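Local atomic coordinates of G-protein alpha subunit Galpha7 (Naegleria fowleri, PDB entry 6NE6), a protein that probably binds and hydrolyses GTP as the alpha subunit of a heterotrimeric G protein, relaying signals from membrane receptors. Residues 70-73 against 74-78; 100-103 against 104-108; 217-221 against 222-226. All blocks are in the same frame, centred on the assembly; numbering follows the deposited sequence.

Interaction 1 (70-73 against 74-78); sequences PIST and EENRQ. With EDO (1,2-ethanediol), chain E.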
loop_
_atom_site.group_PDB
_atom_site.type_symbol
_atom_site.label_atom_id
_atom_site.label_comp_id
_atom_site.label_asym_id
_atom_site.label_seq_id
_atom_site.Cartn_x
_atom_site.Cartn_y
_atom_site.Cartn_z
ATOM N N PRO A 70 -12.516 -28.329 4.223
ATOM C CA PRO A 70 -12.415 -29.114 2.989
ATOM C C PRO A 70 -13.070 -28.400 1.817
ATOM O O PRO A 70 -14.093 -27.724 1.954
ATOM C CB PRO A 70 -13.147 -30.417 3.331
ATOM C CG PRO A 70 -13.163 -30.476 4.816
ATOM C CD PRO A 70 -13.229 -29.057 5.284
ATOM N N ILE A 71 -12.447 -28.551 0.651
ATOM C CA ILE A 71 -13.019 -27.975 -0.552
ATOM C C ILE A 71 -14.226 -28.808 -0.982
ATOM O O ILE A 71 -14.272 -30.034 -0.796
ATOM C CB ILE A 71 -11.923 -27.878 -1.629
ATOM C CG1 ILE A 71 -11.014 -26.688 -1.291
ATOM C CG2 ILE A 71 -12.505 -27.781 -3.021
ATOM C CD1 ILE A 71 -9.711 -26.639 -2.080
ATOM N N SER A 72 -15.237 -28.123 -1.526
ATOM C CA SER A 72 -16.560 -28.736 -1.678
ATOM C C SER A 72 -16.583 -29.916 -2.649
ATOM O O SER A 72 -17.375 -30.844 -2.458
ATOM C CB SER A 72 -17.572 -27.686 -2.134
ATOM O OG SER A 72 -17.318 -27.276 -3.463
ATOM N N THR A 73 -15.770 -29.890 -3.704
ATOM C CA THR A 73 -15.848 -30.891 -4.763
ATOM C C THR A 73 -14.451 -31.350 -5.138
ATOM O O THR A 73 -13.466 -30.631 -4.950
ATOM C CB THR A 73 -16.539 -30.363 -6.034
ATOM O OG1 THR A 73 -15.775 -29.282 -6.567
ATOM C CG2 THR A 73 -17.952 -29.874 -5.740
ATOM N N GLU A 74 -14.379 -32.569 -5.685
ATOM C CA GLU A 74 -13.102 -33.069 -6.183
ATOM C C GLU A 74 -12.596 -32.206 -7.329
ATOM O O GLU A 74 -11.388 -31.985 -7.463
ATOM C CB GLU A 74 -13.231 -34.525 -6.635
ATOM C CG GLU A 74 -11.925 -35.098 -7.174
ATOM C CD GLU A 74 -10.845 -35.253 -6.103
ATOM O OE1 GLU A 74 -11.164 -35.157 -4.895
ATOM O OE2 GLU A 74 -9.671 -35.478 -6.471
ATOM N N GLU A 75 -13.507 -31.706 -8.167
ATOM C CA GLU A 75 -13.096 -30.821 -9.253
ATOM C C GLU A 75 -12.377 -29.580 -8.728
ATOM O O GLU A 75 -11.312 -29.206 -9.235
ATOM C CB GLU A 75 -14.312 -30.430 -10.091
ATOM C CG GLU A 75 -13.989 -29.461 -11.196
ATOM C CD GLU A 75 -15.236 -28.904 -11.870
ATOM O OE1 GLU A 75 -16.238 -29.640 -12.002
ATOM O OE2 GLU A 75 -15.213 -27.717 -12.262
ATOM N N ASN A 76 -12.949 -28.908 -7.719
ATOM C CA ASN A 76 -12.277 -27.728 -7.171
ATOM C C ASN A 76 -11.032 -28.095 -6.370
ATOM O O ASN A 76 -10.093 -27.290 -6.283
ATOM C CB ASN A 76 -13.242 -26.914 -6.306
ATOM C CG ASN A 76 -14.086 -25.971 -7.120
ATOM O OD1 ASN A 76 -13.937 -25.890 -8.340
ATOM N ND2 ASN A 76 -14.988 -25.258 -6.458
ATOM N N ARG A 77 -10.999 -29.294 -5.781
ATOM C CA ARG A 77 -9.791 -29.713 -5.087
ATOM C C ARG A 77 -8.641 -29.894 -6.071
ATOM O O ARG A 77 -7.508 -29.484 -5.796
ATOM C CB ARG A 77 -10.030 -31.008 -4.315
ATOM C CG ARG A 77 -8.968 -31.248 -3.240
ATOM C CD ARG A 77 -8.976 -32.676 -2.722
ATOM N NE ARG A 77 -8.771 -33.632 -3.806
ATOM C CZ ARG A 77 -7.588 -33.912 -4.343
ATOM N NH1 ARG A 77 -6.495 -33.309 -3.896
ATOM N NH2 ARG A 77 -7.498 -34.796 -5.329
ATOM N N GLN A 78 -8.918 -30.500 -7.222
ATOM C CA GLN A 78 -7.865 -30.703 -8.212
ATOM C C GLN A 78 -7.454 -29.380 -8.832
ATOM O O GLN A 78 -6.277 -29.158 -9.131
ATOM C CB GLN A 78 -8.341 -31.690 -9.278
ATOM C CG GLN A 78 -8.496 -33.107 -8.747
ATOM C CD GLN A 78 -9.235 -34.028 -9.703
ATOM O OE1 GLN A 78 -9.883 -33.575 -10.650
ATOM N NE2 GLN A 78 -9.149 -35.329 -9.452
HETATM C C1 EDO E . -12.976 -33.258 -2.124
HETATM O O1 EDO E . -12.757 -34.470 -2.856
HETATM C C2 EDO E . -14.473 -32.987 -2.040
HETATM O O2 EDO E . -15.118 -34.059 -1.346
#

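Interaction 2 (100-103 against 104-108); sequences SNLA and QDIAE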
loop_
_atom_site.group_PDB
_atom_site.type_symbol
_atom_site.label_atom_id
_atom_site.label_comp_id
_atom_site.label_asym_id
_atom_site.label_seq_id
_atom_site.Cartn_x
_atom_site.Cartn_y
_atom_site.Cartn_z
ATOM N N SER A 100 -5.835 -18.441 -20.607
ATOM C CA SER A 100 -7.275 -18.368 -20.388
ATOM C C SER A 100 -7.759 -19.500 -19.488
ATOM O O SER A 100 -8.661 -19.304 -18.668
ATOM C CB SER A 100 -8.007 -18.391 -21.729
ATOM O OG SER A 100 -9.402 -18.235 -21.555
ATOM N N ASN A 101 -7.168 -20.689 -19.623
ATOM C CA ASN A 101 -7.527 -21.812 -18.755
ATOM C C ASN A 101 -7.298 -21.471 -17.288
ATOM O O ASN A 101 -8.133 -21.776 -16.426
ATOM C CB ASN A 101 -6.713 -23.051 -19.126
ATOM C CG ASN A 101 -7.100 -23.622 -20.469
ATOM O OD1 ASN A 101 -8.277 -23.680 -20.812
ATOM N ND2 ASN A 101 -6.105 -24.043 -21.242
ATOM N N LEU A 102 -6.141 -20.887 -16.979
ATOM C CA LEU A 102 -5.826 -20.559 -15.592
ATOM C C LEU A 102 -6.756 -19.481 -15.060
ATOM O O LEU A 102 -7.218 -19.560 -13.915
ATOM C CB LEU A 102 -4.372 -20.112 -15.478
ATOM C CG LEU A 102 -3.897 -19.769 -14.068
ATOM C CD1 LEU A 102 -4.041 -20.978 -13.184
ATOM C CD2 LEU A 102 -2.444 -19.312 -14.091
ATOM N N ALA A 103 -7.013 -18.449 -15.868
ATOM C CA ALA A 103 -7.943 -17.407 -15.455
ATOM C C ALA A 103 -9.299 -18.001 -15.118
ATOM O O ALA A 103 -9.905 -17.652 -14.096
ATOM C CB ALA A 103 -8.081 -16.365 -16.564
ATOM N N GLN A 104 -9.779 -18.920 -15.956
ATOM C CA GLN A 104 -11.067 -19.553 -15.689
ATOM C C GLN A 104 -11.007 -20.394 -14.419
ATOM O O GLN A 104 -11.961 -20.403 -13.632
ATOM C CB GLN A 104 -11.495 -20.395 -16.890
ATOM C CG GLN A 104 -11.770 -19.581 -18.173
ATOM C CD GLN A 104 -12.081 -20.461 -19.374
ATOM O OE1 GLN A 104 -13.167 -21.034 -19.467
ATOM N NE2 GLN A 104 -11.125 -20.572 -20.305
ATOM N N ASP A 105 -9.878 -21.081 -14.185
ATOM C CA ASP A 105 -9.740 -21.882 -12.971
ATOM C C ASP A 105 -9.750 -21.007 -11.719
ATOM O O ASP A 105 -10.386 -21.349 -10.720
ATOM C CB ASP A 105 -8.456 -22.715 -13.016
ATOM C CG ASP A 105 -8.546 -23.910 -13.960
ATOM O OD1 ASP A 105 -9.664 -24.392 -14.257
ATOM O OD2 ASP A 105 -7.472 -24.378 -14.398
ATOM N N ILE A 106 -9.046 -19.877 -11.750
ATOM C CA ILE A 106 -9.022 -19.018 -10.572
ATOM C C ILE A 106 -10.403 -18.428 -10.321
ATOM O O ILE A 106 -10.858 -18.359 -9.175
ATOM C CB ILE A 106 -7.945 -17.932 -10.725
ATOM C CG1 ILE A 106 -6.552 -18.580 -10.723
ATOM C CG2 ILE A 106 -8.078 -16.884 -9.607
ATOM C CD1 ILE A 106 -5.415 -17.638 -11.143
ATOM N N ALA A 107 -11.095 -17.999 -11.387
ATOM C CA ALA A 107 -12.450 -17.469 -11.225
ATOM C C ALA A 107 -13.398 -18.521 -10.662
ATOM O O ALA A 107 -14.276 -18.207 -9.845
ATOM C CB ALA A 107 -12.976 -16.942 -12.557
ATOM N N GLU A 108 -13.249 -19.776 -11.094
ATOM C CA GLU A 108 -14.096 -20.819 -10.534
ATOM C C GLU A 108 -13.772 -21.046 -9.058
ATOM O O GLU A 108 -14.683 -21.183 -8.228
ATOM C CB GLU A 108 -13.951 -22.105 -11.357
ATOM C CG GLU A 108 -15.008 -23.157 -11.096
ATOM C CD GLU A 108 -16.435 -22.711 -11.429
ATOM O OE1 GLU A 108 -16.656 -21.961 -12.421
ATOM O OE2 GLU A 108 -17.349 -23.112 -10.688
#

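Interaction 3 (217-221 against 222-226); sequences DSTNR and MKESL. With EDO (1,2-ethanediol), chain H; EDO (1,2-ethanediol), chain D.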
loop_
_atom_site.group_PDB
_atom_site.type_symbol
_atom_site.label_atom_id
_atom_site.label_comp_id
_atom_site.label_asym_id
_atom_site.label_seq_id
_atom_site.Cartn_x
_atom_site.Cartn_y
_atom_site.Cartn_z
ATOM N N ASP A 217 5.079 -15.663 11.960
ATOM C CA ASP A 217 5.431 -14.804 13.075
ATOM C C ASP A 217 4.129 -14.288 13.674
ATOM O O ASP A 217 3.130 -14.141 12.968
ATOM C CB ASP A 217 6.360 -13.666 12.608
ATOM C CG ASP A 217 7.129 -13.016 13.752
ATOM O OD1 ASP A 217 6.516 -12.249 14.523
ATOM O OD2 ASP A 217 8.351 -13.266 13.885
ATOM N N SER A 218 4.130 -14.056 14.984
ATOM C CA SER A 218 2.935 -13.563 15.662
ATOM C C SER A 218 2.937 -12.054 15.867
ATOM O O SER A 218 1.957 -11.516 16.391
ATOM C CB SER A 218 2.765 -14.265 17.019
ATOM O OG SER A 218 2.391 -15.627 16.845
ATOM N N THR A 219 3.996 -11.357 15.461
ATOM C CA THR A 219 4.079 -9.915 15.691
ATOM C C THR A 219 2.965 -9.190 14.947
ATOM O O THR A 219 2.722 -9.442 13.765
ATOM C CB THR A 219 5.441 -9.384 15.242
ATOM O OG1 THR A 219 6.487 -10.089 15.926
ATOM C CG2 THR A 219 5.568 -7.887 15.545
ATOM N N ASN A 220 2.266 -8.305 15.655
ATOM C CA ASN A 220 1.206 -7.510 15.056
ATOM C C ASN A 220 1.796 -6.375 14.229
ATOM O O ASN A 220 2.737 -5.705 14.661
ATOM C CB ASN A 220 0.305 -6.953 16.155
ATOM C CG ASN A 220 -0.759 -6.028 15.617
ATOM O OD1 ASN A 220 -0.569 -4.814 15.558
ATOM N ND2 ASN A 220 -1.893 -6.600 15.221
ATOM N N ARG A 221 1.210 -6.132 13.044
ATOM C CA ARG A 221 1.773 -5.136 12.130
ATOM C C ARG A 221 1.736 -3.731 12.723
ATOM O O ARG A 221 2.690 -2.960 12.565
ATOM C CB ARG A 221 1.025 -5.137 10.796
ATOM C CG ARG A 221 1.358 -6.320 9.900
ATOM C CD ARG A 221 0.916 -6.059 8.458
ATOM N NE ARG A 221 1.163 -7.240 7.619
ATOM C CZ ARG A 221 1.055 -7.246 6.294
ATOM N NH1 ARG A 221 0.712 -6.133 5.653
ATOM N NH2 ARG A 221 1.302 -8.361 5.613
ATOM N N MET A 222 0.618 -3.353 13.350
ATOM C CA MET A 222 0.529 -1.998 13.879
ATOM C C MET A 222 1.443 -1.808 15.080
ATOM O O MET A 222 2.051 -0.740 15.237
ATOM C CB MET A 222 -0.921 -1.659 14.237
ATOM C CG MET A 222 -1.080 -0.209 14.670
ATOM S SD MET A 222 -2.799 0.319 14.791
ATOM C CE MET A 222 -3.174 0.599 13.061
ATOM N N LYS A 223 1.564 -2.828 15.938
ATOM C CA LYS A 223 2.511 -2.724 17.047
ATOM C C LYS A 223 3.929 -2.558 16.534
ATOM O O LYS A 223 4.712 -1.777 17.094
ATOM C CB LYS A 223 2.409 -3.939 17.963
ATOM C CG LYS A 223 1.094 -3.951 18.722
ATOM C CD LYS A 223 1.003 -5.100 19.697
ATOM C CE LYS A 223 -0.321 -5.030 20.432
ATOM N NZ LYS A 223 -0.478 -6.178 21.360
ATOM N N GLU A 224 4.273 -3.260 15.451
ATOM C CA GLU A 224 5.617 -3.129 14.902
ATOM C C GLU A 224 5.810 -1.750 14.278
ATOM O O GLU A 224 6.861 -1.122 14.464
ATOM C CB GLU A 224 5.874 -4.248 13.893
ATOM C CG GLU A 224 7.212 -4.181 13.160
ATOM C CD GLU A 224 8.400 -4.459 14.065
ATOM O OE1 GLU A 224 8.204 -4.979 15.186
ATOM O OE2 GLU A 224 9.537 -4.154 13.644
ATOM N N SER A 225 4.796 -1.257 13.561
ATOM C CA SER A 225 4.901 0.060 12.940
ATOM C C SER A 225 5.022 1.158 13.988
ATOM O O SER A 225 5.786 2.111 13.808
ATOM C CB SER A 225 3.697 0.324 12.037
ATOM O OG SER A 225 3.657 -0.588 10.953
ATOM N N LEU A 226 4.263 1.053 15.083
ATOM C CA LEU A 226 4.412 2.018 16.174
ATOM C C LEU A 226 5.829 2.003 16.735
ATOM O O LEU A 226 6.416 3.063 16.989
ATOM C CB LEU A 226 3.416 1.709 17.287
ATOM C CG LEU A 226 1.988 2.173 17.051
ATOM C CD1 LEU A 226 1.063 1.372 17.973
ATOM C CD2 LEU A 226 1.881 3.683 17.321
HETATM C C1 EDO H . 2.871 -19.007 13.300
HETATM O O1 EDO H . 2.479 -19.962 14.294
HETATM C C2 EDO H . 2.814 -17.609 13.900
HETATM O O2 EDO H . 3.636 -17.562 15.072
HETATM C C1 EDO D . 0.674 -7.853 1.786
HETATM O O1 EDO D . 1.438 -7.251 2.841
HETATM C C2 EDO D . 0.673 -9.366 1.967
HETATM O O2 EDO D . 0.050 -9.680 3.219
#

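Interaction 1 (70-73 against 74-78)
T73 caps helix 74-89 through its hydroxyl, while its carbonyl takes the first regular helical bond, from R77 N, a compact example of how a chain turns from loop into helix. Two hydrogen bonds do the work. T73 OG1 accepts from N76 N at 3.1 Å with the N-H pointing almost straight at it (164°), which makes T73 the N-cap; T73 O takes R77 N at 2.9 Å and begins the helical pattern. The hydroxyl can serve the first turn because it stands between the backbone N and the carbonyl carbon (chi1 62°), with the methyl turned back beside the backbone N.

The salt bridge lies within the same turn. R77 meets the E74 carboxylate side-on, NE to OE1 and NH2 to OE2, one nitrogen to each oxygen. The bond from R77 NE to E74 OE1 is nearly straight (177°) and lies in the guanidinium plane, yet it reaches the oxygen from above the carboxylate plane; NH2 comes to E74 OE2 from the syn side, tilted out of the carboxylate plane, at a modelled separation too short to be taken literally. E81 takes R77 NH1 in a second salt bridge. E74 OE1 also accepts a hydrogen bond, 2.7 Å long, from O1 of an ethanediol probably left by the crystallisation liquor.

In the conformer given, one of two modelled, I71 CG2 rests 3.5 Å from N76 CB, the two side chains crossing at about a right angle.

Outside the turn, E112 accepts from both S72 OG and N76 ND2, while R79 donates to N76 OD1. The cap follows the loop that leaves helix 39-66, and N76 carries it inward against E108 and L109 of helix 100-109.

Interaction 2 (100-103 against 104-108)
Q104 folds back along the helix toward S100, one turn earlier, and gives a worked example of a side chain reinforcing a main-chain bond. The backbone bond from Q104 N to S100 O, 3.0 Å long, is joined by the side-chain amide: Q104 NE2 lies 3.2 Å from S100 O and equally far from S100 OG, both weak bonds, the one to OG strongly bent at 127° and the more doubtful, since it is seen with one of two modelled positions of S100. S100 O therefore receives two N-H groups of the same residue. With CG beside its own backbone N and anti to the carbonyl carbon (chi1 -65°), the glutamine chain runs past S100 O before the amide turns toward the hydroxyl.

On another side of the helix L102 and I106 make the apolar contact, L102 CG to I106 CD1 at 3.9 Å. The leucine starts away from the following turn, and its branched end comes back to meet the delta methyl of the isoleucine. I106 CG1 lies 3.4 Å from L102 O, while I106 N bonds that oxygen almost end-on to the carbonyl. D105 N to N101 O and A107 N to A103 O continue the main-chain pattern.

The next shell fixes these faces. L102 packs on I83 and L86 of helix 74-89; I106 also touches I83, then I53 and M57 of helix 39-66 and L138 of helix 138-141. D105 spreads its carboxylate between two cations, OD2 to K82 and OD1 to R79, which should favour its ionised form.

Such i to i+4 bonding, with a buried apolar stripe and a polar outer side, is the pattern of an amphipathic alpha-helix, here in a bundle consistent with the helical domain of G-protein alpha subunits.

Interaction 3 (217-221 against 222-226)
N220 turns its side-chain oxygen onto the start of helix 221-235, where K223 N meets it, an N-cap in the Ras-like, P-loop nucleotide-binding fold expected of a G-protein alpha subunit. N220 OD1 accepts from K223 N at 2.9 Å, in the carbonyl plane and on a lone pair, with the N-H at 160°. With CG anti to the backbone N (chi1 176°), the amide lies across the first turn and its oxygen comes close to M222 CB as well. Its other end is also held, N220 ND2 donating to F209 O, which gives the amide a partner at each polar atom. The lysine chain runs alongside this cap, K223 CG 4.0 Å from N220 CB, before its extended length leads away to a weak bond with T266 O.

T219 and E224 cross at a slant, the T219 CG2 methyl lying 3.9 Å from E224 OE1. The other branch of the threonine faces back along the loop, where D217 OD1 accepts twice: T219 N, on the anti lone pair, closes an Asx turn just ahead of the helix, and T219 OG1 adds a second bond at 2.6 Å from the syn side.

R221 takes a course of its own, stretched from CG to NE and leaving the helix. Its guanidinium is gripped on several sides, NE by K212 O and NH1 by D19 in a salt bridge. M222, by contrast, packs on I284 of helix 277-291, beside which the new helix lies.

Near its plane, at the edge, the R221 guanidinium holds one oxygen of an ethanediol, probably from the crystallisation liquor, between two nitrogens: O1 lies 3.1 Å from R221 NH1 and 3.0 Å from R221 NH2.

Interactions 1 and 2 are neighbours, their centres 15 Å apart, and they touch where N76 OD1 lies 4.0 Å from E108 CG; they belong to consecutive helices, 74-89 and 100-109, and R79 bridges them by bonding both N76 and D105. Interaction 3 stands apart, about 35 Å from either by centres and, by nearest atoms, about 23 Å from interaction 1 and 20 Å from interaction 2. It is joined through D19 to the probable P-loop, between G16 and K22. The split is consistent with the two-domain build of G-protein alpha subunits, the first pair in the helical domain and interaction 3 in the Ras-like one.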